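Local coordinates for DCN1-like protein 3 (Homo sapiens, PDB 4GBA) that promotes the neddylation of cullins by engaging, through its DCUN1 domain, both the cullin and the N-terminally acetylated NEDD8-conjugating E2 enzyme, at residues 40-43 against 44-47; 62-65 against 66-70; 92-95 against 96-99; 116-119 against 120-123; 189-192 against 193-197. All blocks are in the same frame, centred on the assembly; numbering follows the deposited sequence.

Interaction 1. Residues 40-43 against 44-47; sequences TEFR and VLLL
Glu-41 O, at the N-cap position of helix 42-50, is shared by two backbone amides of the first turn. Val-44 N reaches it at 3.0 Å from well above the carbonyl plane, and Leu-45 N adds a weak bond at 3.4 Å. From the next residue, Phe-42 O accepts Leu-46 N at 2.9 Å, the regular i to i+4 bond.

Phe-42 illustrates how an aromatic at the start of a helix can reach along it. Its CG lies anti to the backbone N (chi1 -176°), which carries the ring toward the side chains that follow. Leu-46 comes over one face: its CG stands 4.2 Å from the centroid of the Phe-42 ring, displaced toward the rim, in a CH-pi contact. The two methyls of Leu-46 divide the far end of the ring, CD2 lying 3.8 Å from Phe-42 CZ and CD1 3.9 Å from Phe-42 CE2. Leu-45 approaches obliquely, its CD2 4.1 Å from Phe-42 CD1.

Around this group, Leu-87 and Leu-128 touch Phe-42, while Val-44 and Leu-45 also pack on a modified residue of the bound acetylated E2 peptide, and through those two side chains the helix start reaches the peptide site. Between the side chains of Phe-42, Leu-45 and Leu-46 themselves, the chemistry implies non-polar packing, by dispersion and CH-pi contacts rather than by charge.

Interaction 2. Residues 62-65 against 66-70; sequences KEFF and DGCKA
Residues 62-70 form uninterrupted helix within 61-71, in which Lys-62 to Phe-65 each offer a carbonyl oxygen to the amide four residues later. Cys-68 N, for example, bonds to Phe-64 O at 2.8 Å.

Two faces of this helix carry different chemistry. On one, Cys-68 places its SG over a face of the Phe-64 ring, 3.9 Å from the centroid and 17° off the normal, a sulfur-aromatic contact displaced toward the rim; SG comes nearest to CE2 of Phe-64, at 3.8 Å. Leu-8 of helix 7-13 touches both residues, and the Phe-12 ring meets that of Phe-64 at an inclination of about 45°.

On the other face, Lys-62 runs extended as far as CE and then bends (chi4 59°), turning NZ back toward Asp-66. The resulting salt bridge spans 3.2 Å from Lys-62 NZ to Asp-66 OD2, with a weak hydrogen bond, and the same oxygen lies 3.3 Å from Lys-62 CE. An alanine in place of Asp-66 is likely to leave the Lys-62 ammonium without this charged mate and free to swing into solvent.

The Cys-68 pair thus joins the buried seam against helix 7-13. The Lys-62 pair, whose bond is weak and whose lysine is exposed, probably contributes mainly electrostatic attraction along the helix surface.

Interaction 3. Residues 92-95 against 96-99; sequences QEDK and FKDL
Phe-96 N and Gln-92 O meet at 2.9 Å, while Leu-99 N reaches Lys-95 O at 2.8 Å. The tightly packed part of the contact lies with the buried side chains of these two donors. Phe-96 has its CG anti to the backbone N (chi1 -180°), and the ring leads away from the preceding turn to pack on Leu-164 and Val-129. CB of Phe-96 stays close to the chain, 3.5 Å from Gln-92 O. Leu-99 likewise sets its CB 3.5 Å from Lys-95 O, and its branches pack on Leu-46 and Trp-49.

The stretch is the opening of helix 93-107, with Gln-92 at the N-cap position, inside the cullin-binding family region, which belongs to the EF-hand clan, of the DCUN1 domain. Glu-93 and Asp-94 sit in the first turn, where their negative charge would probably complement the helix dipole.

The solvent side is looser. Lys-97 bends at chi3 (81°) and runs back past Asp-94, whose OD2 is 4.3 Å from Lys-97 CD and 4.4 Å from Lys-97 NZ, close enough for attraction but too far for a salt bridge. Glu-93 is more distant still, its OE2 4.8 Å from Lys-97 NZ. Nearby polar ends look elsewhere, Lys-95 NZ forming a salt bridge with Glu-89 and Asp-98 OD2 accepting a hydrogen bond from Trp-49 NE1.

Interaction 4. Residues 116-119 against 120-123; sequences SLHR and EIAI
Arg-119 and Ile-123 run alongside each other in the same direction, with Ile-123 CD1 3.7 Å from Arg-119 NH1. One face of the guanidinium is occupied by the chain of Glu-120, whose CG is 3.8 Å from Arg-119 NH2. The Glu-120 carboxylate contributes charge alone: its OE1 stands 4.1 Å from Arg-119 NH2, well out of the guanidinium plane, and no arginine N-H is aimed at it. The Arg-119 chain starts with CG anti to the backbone N (chi1 -168°) and bends at chi3, which sets the guanidinium over Glu-120 CG and beside Ile-123 CD1.

Elsewhere on this turn, Leu-117 sets CD1 against Ala-122, 4.0 Å from its CB. His-118 touches Ile-121 CG1 through its CB, at 3.9 Å, CG1 lying at the imidazole edge, near its plane.

Backbone bonds fix this first shell. Ala-122 N reaches His-118 O, at the N-cap position, at 2.9 Å and almost straight (176°), and Ile-123 N bonds to Arg-119 O at 2.9 Å. Further out, Arg-119 NH1 gives a hydrogen bond to Leu-145 O of helix 138-147, and Ile-123 packs on Leu-142. A leucine in place of Arg-119 has no N-H for Leu-145 O and would probably leave that carbonyl without this donor and Glu-120 without its cationic neighbour.

Leu-117 pairs through its backbone with Ile-155, and Ile-121 touches a polar side chain of the bound peptide. A short strand running into a helix, and pairing antiparallel with a second short strand, is consistent with the EF-hand clan to which the cullin-binding family belongs.

Interaction 5. Residues 189-192 against 193-197; sequences TFVE and WEMER
Glu-194 begins its path at CB, which sits over one face of the Phe-190 ring, 4.1 Å from CE1 and offset toward the rim. The same CB lies 3.2 Å from Phe-190 O, the carbonyl oxygen that accepts Glu-194 N at 2.7 Å. CG stands anti to the backbone N (chi1 170°), and a bend at chi2 (67°) leads the chain along the ring, leaving the carboxylate plane only 16° from the ring plane. At the tip, OE2 forms a salt bridge 2.9 Å from Arg-197 NH1, with weak hydrogen bonds from that nitrogen to both oxygens; OE2 has a second cationic partner in Arg-198 NE. The acid is buried, so two arginines probably help to stabilise its charge.

All these residues lie on helix 185-199, which packs against helix 138-147 near the C-terminal end of the modelled chain. Trp-141 and Phe-144 of that neighbour both meet the Phe-190 ring edge-to-face.

Trp-193 approaches Phe-190 obliquely, its CE3 4.2 Å from Phe-190 CD1, and meets Phe-144 edge-to-face. At the far end of the indole, NE1 is hydrogen-bonded to Glu-147 OE2, while Pro-149 touches the same side chain.

Overall arrangement
The five contacts follow in series along a single DCUN1 chain, each confined to neighbouring turns or to one helix start. Interactions 1 and 3 share a core: helices 42-50 and 93-107 meet where Leu-46 CD2 lies 3.8 Å from Leu-99 CD2. Interaction 2, on helix 61-71, is centred about 16 Å from interaction 1, and interaction 4, at the start of helix 119-129, about 17 Å from it. Interactions 2 and 5 lie on opposite sides of the chain's centre, their centres about 44 Å apart. Interactions 1 and 4 both touch the bound E2 peptide, so that its site draws on separate helix starts within one elongated, mainly helical domain.

Interaction 1. Residues 40-43 against 44-47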
# COMPACT_ATOMS: atom_id res chain seq x y z
N THR A 40 -7.39 -1.94 -7.35
CA THR A 40 -6.88 -1.10 -6.26
C THR A 40 -7.14 -1.71 -4.88
O THR A 40 -6.74 -1.14 -3.85
CB THR A 40 -7.53 0.32 -6.28
OG1 THR A 40 -8.94 0.20 -6.04
CG2 THR A 40 -7.31 0.98 -7.60
N GLU A 41 -7.80 -2.87 -4.84
CA GLU A 41 -8.18 -3.45 -3.55
C GLU A 41 -7.03 -4.16 -2.79
O GLU A 41 -5.97 -4.44 -3.35
CB GLU A 41 -9.40 -4.35 -3.71
CG GLU A 41 -9.10 -5.74 -4.24
CD GLU A 41 -10.02 -6.78 -3.63
OE1 GLU A 41 -11.05 -7.10 -4.27
OE2 GLU A 41 -9.74 -7.25 -2.50
N PHE A 42 -7.28 -4.42 -1.51
CA PHE A 42 -6.26 -4.91 -0.57
C PHE A 42 -5.53 -6.20 -1.00
O PHE A 42 -4.31 -6.31 -0.86
CB PHE A 42 -6.91 -5.05 0.82
CG PHE A 42 -5.96 -5.45 1.92
CD1 PHE A 42 -4.85 -4.66 2.22
CD2 PHE A 42 -6.19 -6.61 2.67
CE1 PHE A 42 -3.97 -5.03 3.26
CE2 PHE A 42 -5.33 -6.98 3.71
CZ PHE A 42 -4.21 -6.19 4.00
N ARG A 43 -6.28 -7.18 -1.51
CA ARG A 43 -5.66 -8.42 -1.98
C ARG A 43 -4.63 -8.20 -3.06
O ARG A 43 -3.68 -8.97 -3.18
CB ARG A 43 -6.70 -9.38 -2.53
CG ARG A 43 -7.42 -10.17 -1.49
CD ARG A 43 -8.74 -10.60 -2.04
NE ARG A 43 -9.66 -10.95 -0.98
CZ ARG A 43 -10.86 -11.47 -1.19
NH1 ARG A 43 -11.25 -11.69 -2.44
NH2 ARG A 43 -11.65 -11.77 -0.16
N VAL A 44 -4.83 -7.15 -3.86
CA VAL A 44 -3.89 -6.83 -4.94
C VAL A 44 -2.60 -6.25 -4.36
O VAL A 44 -1.51 -6.58 -4.82
CB VAL A 44 -4.53 -5.89 -5.99
CG1 VAL A 44 -3.51 -5.48 -7.04
CG2 VAL A 44 -5.75 -6.59 -6.64
N LEU A 45 -2.74 -5.39 -3.35
CA LEU A 45 -1.58 -4.97 -2.57
C LEU A 45 -0.85 -6.21 -1.98
O LEU A 45 0.38 -6.31 -2.07
CB LEU A 45 -1.99 -3.98 -1.46
CG LEU A 45 -0.88 -3.54 -0.49
CD1 LEU A 45 0.15 -2.61 -1.19
CD2 LEU A 45 -1.48 -2.87 0.75
N LEU A 46 -1.59 -7.16 -1.42
CA LEU A 46 -0.98 -8.39 -0.87
C LEU A 46 -0.22 -9.18 -1.94
O LEU A 46 0.88 -9.65 -1.71
CB LEU A 46 -2.01 -9.29 -0.20
CG LEU A 46 -2.71 -8.72 1.03
CD1 LEU A 46 -3.56 -9.80 1.72
CD2 LEU A 46 -1.68 -8.17 1.98
N LEU A 47 -0.83 -9.32 -3.11
CA LEU A 47 -0.20 -9.98 -4.25
C LEU A 47 1.11 -9.29 -4.62
O LEU A 47 2.14 -9.95 -4.73
CB LEU A 47 -1.15 -9.98 -5.45
CG LEU A 47 -1.28 -11.23 -6.32
CD1 LEU A 47 -1.30 -12.52 -5.47
CD2 LEU A 47 -2.55 -11.12 -7.21

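Interaction 2. Residues 62-65 against 66-70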
# COMPACT_ATOMS: atom_id res chain seq x y z
N LYS A 62 10.51 -12.18 -13.57
CA LYS A 62 11.04 -12.78 -12.34
C LYS A 62 10.13 -12.62 -11.12
O LYS A 62 10.00 -13.55 -10.31
CB LYS A 62 12.42 -12.21 -12.00
CG LYS A 62 13.09 -12.96 -10.84
CD LYS A 62 14.38 -12.32 -10.40
CE LYS A 62 14.91 -12.99 -9.13
NZ LYS A 62 15.15 -14.45 -9.34
N GLU A 63 9.53 -11.45 -10.97
CA GLU A 63 8.60 -11.20 -9.87
C GLU A 63 7.40 -12.14 -9.98
O GLU A 63 6.99 -12.77 -9.01
CB GLU A 63 8.14 -9.73 -9.87
CG GLU A 63 9.24 -8.74 -9.47
CD GLU A 63 8.98 -7.29 -9.93
OE1 GLU A 63 7.95 -7.01 -10.59
OE2 GLU A 63 9.83 -6.42 -9.62
N PHE A 64 6.86 -12.23 -11.19
CA PHE A 64 5.69 -13.04 -11.42
C PHE A 64 6.00 -14.53 -11.14
O PHE A 64 5.29 -15.20 -10.40
CB PHE A 64 5.16 -12.83 -12.84
CG PHE A 64 3.81 -13.41 -13.07
CD1 PHE A 64 2.67 -12.71 -12.69
CD2 PHE A 64 3.66 -14.67 -13.64
CE1 PHE A 64 1.40 -13.26 -12.89
CE2 PHE A 64 2.40 -15.22 -13.85
CZ PHE A 64 1.27 -14.50 -13.47
N PHE A 65 7.08 -15.02 -11.73
CA PHE A 65 7.49 -16.41 -11.50
C PHE A 65 7.86 -16.71 -10.04
O PHE A 65 7.39 -17.70 -9.48
CB PHE A 65 8.63 -16.80 -12.44
CG PHE A 65 8.15 -17.24 -13.79
CD1 PHE A 65 8.22 -18.58 -14.15
CD2 PHE A 65 7.61 -16.33 -14.68
CE1 PHE A 65 7.77 -19.00 -15.40
CE2 PHE A 65 7.16 -16.74 -15.92
CZ PHE A 65 7.24 -18.07 -16.28
N ASP A 66 8.69 -15.87 -9.44
CA ASP A 66 9.08 -16.05 -8.04
C ASP A 66 7.88 -15.92 -7.12
O ASP A 66 7.81 -16.61 -6.10
CB ASP A 66 10.12 -15.01 -7.62
CG ASP A 66 11.53 -15.36 -8.05
OD1 ASP A 66 11.72 -16.39 -8.74
OD2 ASP A 66 12.44 -14.59 -7.70
N GLY A 67 6.96 -15.02 -7.45
CA GLY A 67 5.80 -14.76 -6.62
C GLY A 67 4.76 -15.88 -6.73
O GLY A 67 4.19 -16.32 -5.72
N CYS A 68 4.51 -16.34 -7.95
CA CYS A 68 3.64 -17.50 -8.13
C CYS A 68 4.20 -18.73 -7.43
O CYS A 68 3.50 -19.36 -6.65
CB CYS A 68 3.35 -17.75 -9.60
SG CYS A 68 2.21 -16.52 -10.30
N LYS A 69 5.47 -19.04 -7.67
CA LYS A 69 6.14 -20.11 -6.92
C LYS A 69 6.00 -19.95 -5.40
O LYS A 69 5.77 -20.92 -4.70
CB LYS A 69 7.62 -20.23 -7.30
CG LYS A 69 7.86 -20.77 -8.71
CD LYS A 69 9.32 -20.64 -9.14
CE LYS A 69 9.43 -20.65 -10.66
NZ LYS A 69 10.76 -20.20 -11.14
N ALA A 70 6.15 -18.73 -4.90
CA ALA A 70 6.12 -18.48 -3.46
C ALA A 70 4.77 -18.84 -2.84
O ALA A 70 4.71 -19.24 -1.68
CB ALA A 70 6.49 -17.03 -3.15

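Interaction 3. Residues 92-95 against 96-99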
# COMPACT_ATOMS: atom_id res chain seq x y z
N GLN A 92 -0.55 -11.33 10.84
CA GLN A 92 0.49 -11.64 11.81
C GLN A 92 1.40 -10.43 11.96
O GLN A 92 1.73 -9.78 10.98
CB GLN A 92 1.30 -12.87 11.39
CG GLN A 92 0.47 -14.08 10.94
CD GLN A 92 -0.66 -14.47 11.91
OE1 GLN A 92 -0.42 -14.94 13.03
NE2 GLN A 92 -1.92 -14.29 11.46
N GLU A 93 1.83 -10.16 13.19
CA GLU A 93 2.55 -8.92 13.51
C GLU A 93 3.79 -8.64 12.66
O GLU A 93 3.97 -7.53 12.16
CB GLU A 93 2.93 -8.88 15.00
CG GLU A 93 3.40 -7.51 15.46
CD GLU A 93 4.11 -7.53 16.80
OE1 GLU A 93 3.91 -8.50 17.58
OE2 GLU A 93 4.87 -6.57 17.08
N ASP A 94 4.65 -9.63 12.51
CA ASP A 94 5.88 -9.44 11.76
C ASP A 94 5.67 -9.33 10.25
O ASP A 94 6.33 -8.54 9.58
CB ASP A 94 6.91 -10.52 12.11
CG ASP A 94 7.62 -10.25 13.44
OD1 ASP A 94 7.85 -11.22 14.20
OD2 ASP A 94 7.96 -9.07 13.72
N LYS A 95 4.74 -10.12 9.72
CA LYS A 95 4.36 -10.00 8.32
C LYS A 95 3.79 -8.61 8.04
O LYS A 95 4.12 -7.98 7.03
CB LYS A 95 3.33 -11.06 7.94
CG LYS A 95 3.84 -12.50 8.06
CD LYS A 95 5.06 -12.71 7.19
CE LYS A 95 5.52 -14.17 7.19
NZ LYS A 95 4.81 -15.01 6.18
N PHE A 96 2.93 -8.13 8.93
CA PHE A 96 2.32 -6.84 8.70
C PHE A 96 3.36 -5.73 8.65
O PHE A 96 3.31 -4.87 7.78
CB PHE A 96 1.26 -6.50 9.74
CG PHE A 96 0.63 -5.17 9.48
CD1 PHE A 96 -0.33 -5.02 8.48
CD2 PHE A 96 1.03 -4.04 10.19
CE1 PHE A 96 -0.90 -3.77 8.22
CE2 PHE A 96 0.47 -2.78 9.94
CZ PHE A 96 -0.50 -2.65 8.95
N LYS A 97 4.31 -5.75 9.58
CA LYS A 97 5.37 -4.76 9.57
C LYS A 97 6.09 -4.79 8.23
O LYS A 97 6.44 -3.75 7.69
CB LYS A 97 6.37 -4.98 10.72
CG LYS A 97 5.90 -4.40 12.05
CD LYS A 97 6.65 -4.97 13.24
CE LYS A 97 7.99 -4.29 13.46
NZ LYS A 97 8.68 -4.82 14.67
N ASP A 98 6.30 -5.99 7.71
CA ASP A 98 6.99 -6.14 6.43
C ASP A 98 6.14 -5.60 5.27
O ASP A 98 6.64 -4.90 4.39
CB ASP A 98 7.41 -7.59 6.17
CG ASP A 98 8.24 -7.74 4.90
OD1 ASP A 98 9.45 -7.44 4.94
OD2 ASP A 98 7.68 -8.15 3.85
N LEU A 99 4.85 -5.95 5.28
CA LEU A 99 3.92 -5.47 4.27
C LEU A 99 3.85 -3.94 4.31
O LEU A 99 3.86 -3.27 3.26
CB LEU A 99 2.54 -6.07 4.52
CG LEU A 99 1.39 -5.33 3.83
CD1 LEU A 99 1.45 -5.53 2.33
CD2 LEU A 99 0.08 -5.78 4.41

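Interaction 4. Residues 116-119 against 120-123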
# COMPACT_ATOMS: atom_id res chain seq x y z
N SER A 116 9.83 10.63 -1.95
CA SER A 116 8.62 10.75 -1.13
C SER A 116 7.37 10.30 -1.91
O SER A 116 7.34 10.36 -3.14
CB SER A 116 8.44 12.21 -0.67
OG SER A 116 9.45 12.61 0.23
N LEU A 117 6.34 9.87 -1.18
CA LEU A 117 5.05 9.53 -1.80
C LEU A 117 4.22 10.78 -2.05
O LEU A 117 4.23 11.71 -1.23
CB LEU A 117 4.24 8.63 -0.87
CG LEU A 117 4.68 7.20 -0.57
CD1 LEU A 117 3.68 6.59 0.39
CD2 LEU A 117 4.77 6.39 -1.85
N HIS A 118 3.48 10.80 -3.16
CA HIS A 118 2.54 11.89 -3.38
C HIS A 118 1.54 11.83 -2.24
O HIS A 118 1.08 10.75 -1.87
CB HIS A 118 1.79 11.74 -4.71
CG HIS A 118 2.65 11.95 -5.92
ND1 HIS A 118 3.46 13.07 -6.08
CD2 HIS A 118 2.81 11.21 -7.04
CE1 HIS A 118 4.08 12.99 -7.24
NE2 HIS A 118 3.71 11.87 -7.84
N ARG A 119 1.20 12.98 -1.66
CA ARG A 119 0.24 13.02 -0.57
C ARG A 119 -0.96 12.07 -0.80
O ARG A 119 -1.37 11.36 0.12
CB ARG A 119 -0.24 14.45 -0.35
CG ARG A 119 -1.02 14.69 0.94
CD ARG A 119 -1.48 16.16 0.99
NE ARG A 119 -2.17 16.48 -0.26
CZ ARG A 119 -3.48 16.33 -0.45
NH1 ARG A 119 -4.25 15.90 0.54
NH2 ARG A 119 -4.02 16.60 -1.63
N GLU A 120 -1.51 12.06 -2.01
CA GLU A 120 -2.77 11.33 -2.27
C GLU A 120 -2.60 9.82 -2.37
O GLU A 120 -3.50 9.07 -2.00
CB GLU A 120 -3.45 11.86 -3.53
CG GLU A 120 -3.67 13.35 -3.49
CD GLU A 120 -4.53 13.83 -4.64
OE1 GLU A 120 -4.14 14.84 -5.28
OE2 GLU A 120 -5.58 13.21 -4.91
N ILE A 121 -1.45 9.39 -2.87
CA ILE A 121 -1.03 7.99 -2.85
C ILE A 121 -0.83 7.54 -1.41
O ILE A 121 -1.32 6.50 -1.00
CB ILE A 121 0.30 7.80 -3.59
CG1 ILE A 121 0.14 8.18 -5.06
CG2 ILE A 121 0.76 6.37 -3.45
CD1 ILE A 121 -0.90 7.35 -5.77
N ALA A 122 -0.09 8.34 -0.66
CA ALA A 122 0.10 8.08 0.76
C ALA A 122 -1.26 7.87 1.43
O ALA A 122 -1.42 6.92 2.20
CB ALA A 122 0.85 9.23 1.41
N ILE A 123 -2.21 8.75 1.16
CA ILE A 123 -3.54 8.66 1.78
C ILE A 123 -4.27 7.37 1.38
O ILE A 123 -4.85 6.69 2.21
CB ILE A 123 -4.42 9.88 1.43
CG1 ILE A 123 -3.87 11.15 2.08
CG2 ILE A 123 -5.86 9.64 1.87
CD1 ILE A 123 -4.69 12.39 1.75

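Interaction 5. Residues 189-192 against 193-197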
# COMPACT_ATOMS: atom_id res chain seq x y z
N THR A 189 1.51 18.85 14.02
CA THR A 189 0.56 19.60 13.21
C THR A 189 -0.81 18.93 13.23
O THR A 189 -1.85 19.60 13.24
CB THR A 189 1.04 19.71 11.75
OG1 THR A 189 2.34 20.29 11.70
CG2 THR A 189 0.07 20.55 10.93
N PHE A 190 -0.80 17.60 13.23
CA PHE A 190 -2.03 16.82 13.20
C PHE A 190 -2.71 16.85 14.56
O PHE A 190 -3.92 16.99 14.64
CB PHE A 190 -1.75 15.37 12.80
CG PHE A 190 -2.81 14.41 13.25
CD1 PHE A 190 -4.05 14.38 12.61
CD2 PHE A 190 -2.59 13.54 14.31
CE1 PHE A 190 -5.05 13.50 13.02
CE2 PHE A 190 -3.58 12.65 14.73
CZ PHE A 190 -4.82 12.63 14.08
N VAL A 191 -1.93 16.69 15.61
CA VAL A 191 -2.51 16.69 16.94
C VAL A 191 -3.21 18.02 17.23
O VAL A 191 -4.30 18.05 17.80
CB VAL A 191 -1.46 16.35 18.01
CG1 VAL A 191 -1.95 16.74 19.39
CG2 VAL A 191 -1.13 14.85 17.96
N GLU A 192 -2.59 19.12 16.80
CA GLU A 192 -3.20 20.44 16.96
C GLU A 192 -4.51 20.49 16.18
O GLU A 192 -5.57 20.76 16.75
CB GLU A 192 -2.25 21.56 16.50
CG GLU A 192 -0.87 21.55 17.17
CD GLU A 192 -0.92 21.46 18.71
OE1 GLU A 192 -0.61 22.46 19.39
OE2 GLU A 192 -1.27 20.37 19.23
N TRP A 193 -4.41 20.23 14.88
CA TRP A 193 -5.58 20.17 14.01
C TRP A 193 -6.69 19.29 14.59
O TRP A 193 -7.88 19.60 14.45
CB TRP A 193 -5.17 19.64 12.64
CG TRP A 193 -6.32 19.45 11.67
CD1 TRP A 193 -6.72 20.34 10.70
CD2 TRP A 193 -7.18 18.31 11.55
NE1 TRP A 193 -7.78 19.82 9.99
CE2 TRP A 193 -8.09 18.57 10.50
CE3 TRP A 193 -7.29 17.09 12.23
CZ2 TRP A 193 -9.08 17.66 10.11
CZ3 TRP A 193 -8.28 16.19 11.85
CH2 TRP A 193 -9.16 16.48 10.80
N GLU A 194 -6.30 18.21 15.25
CA GLU A 194 -7.27 17.27 15.79
C GLU A 194 -7.86 17.75 17.11
O GLU A 194 -8.99 17.40 17.46
CB GLU A 194 -6.63 15.89 15.95
CG GLU A 194 -7.48 14.90 16.73
CD GLU A 194 -8.76 14.51 16.00
OE1 GLU A 194 -8.96 14.99 14.86
OE2 GLU A 194 -9.56 13.73 16.57
N MET A 195 -7.08 18.54 17.86
CA MET A 195 -7.61 19.23 19.04
C MET A 195 -8.65 20.28 18.63
O MET A 195 -9.70 20.40 19.24
CB MET A 195 -6.49 19.89 19.85
CG MET A 195 -5.64 18.90 20.63
SD MET A 195 -6.67 17.63 21.39
CE MET A 195 -7.07 18.36 22.98
N GLU A 196 -8.34 21.04 17.58
CA GLU A 196 -9.26 22.05 17.10
C GLU A 196 -10.58 21.45 16.63
O GLU A 196 -11.64 22.00 16.92
CB GLU A 196 -8.63 22.89 15.98
CG GLU A 196 -9.64 23.71 15.19
CD GLU A 196 -10.47 24.65 16.06
OE1 GLU A 196 -9.94 25.13 17.09
OE2 GLU A 196 -11.65 24.90 15.72
N ARG A 197 -10.53 20.34 15.90
CA ARG A 197 -11.77 19.76 15.40
C ARG A 197 -12.62 19.18 16.53
O ARG A 197 -13.84 19.21 16.46
CB ARG A 197 -11.54 18.75 14.28
CG ARG A 197 -10.94 17.44 14.73
CD ARG A 197 -11.38 16.33 13.81
NE ARG A 197 -12.77 15.98 14.05
CZ ARG A 197 -13.17 15.08 14.94
NH1 ARG A 197 -12.27 14.45 15.67
NH2 ARG A 197 -14.46 14.82 15.10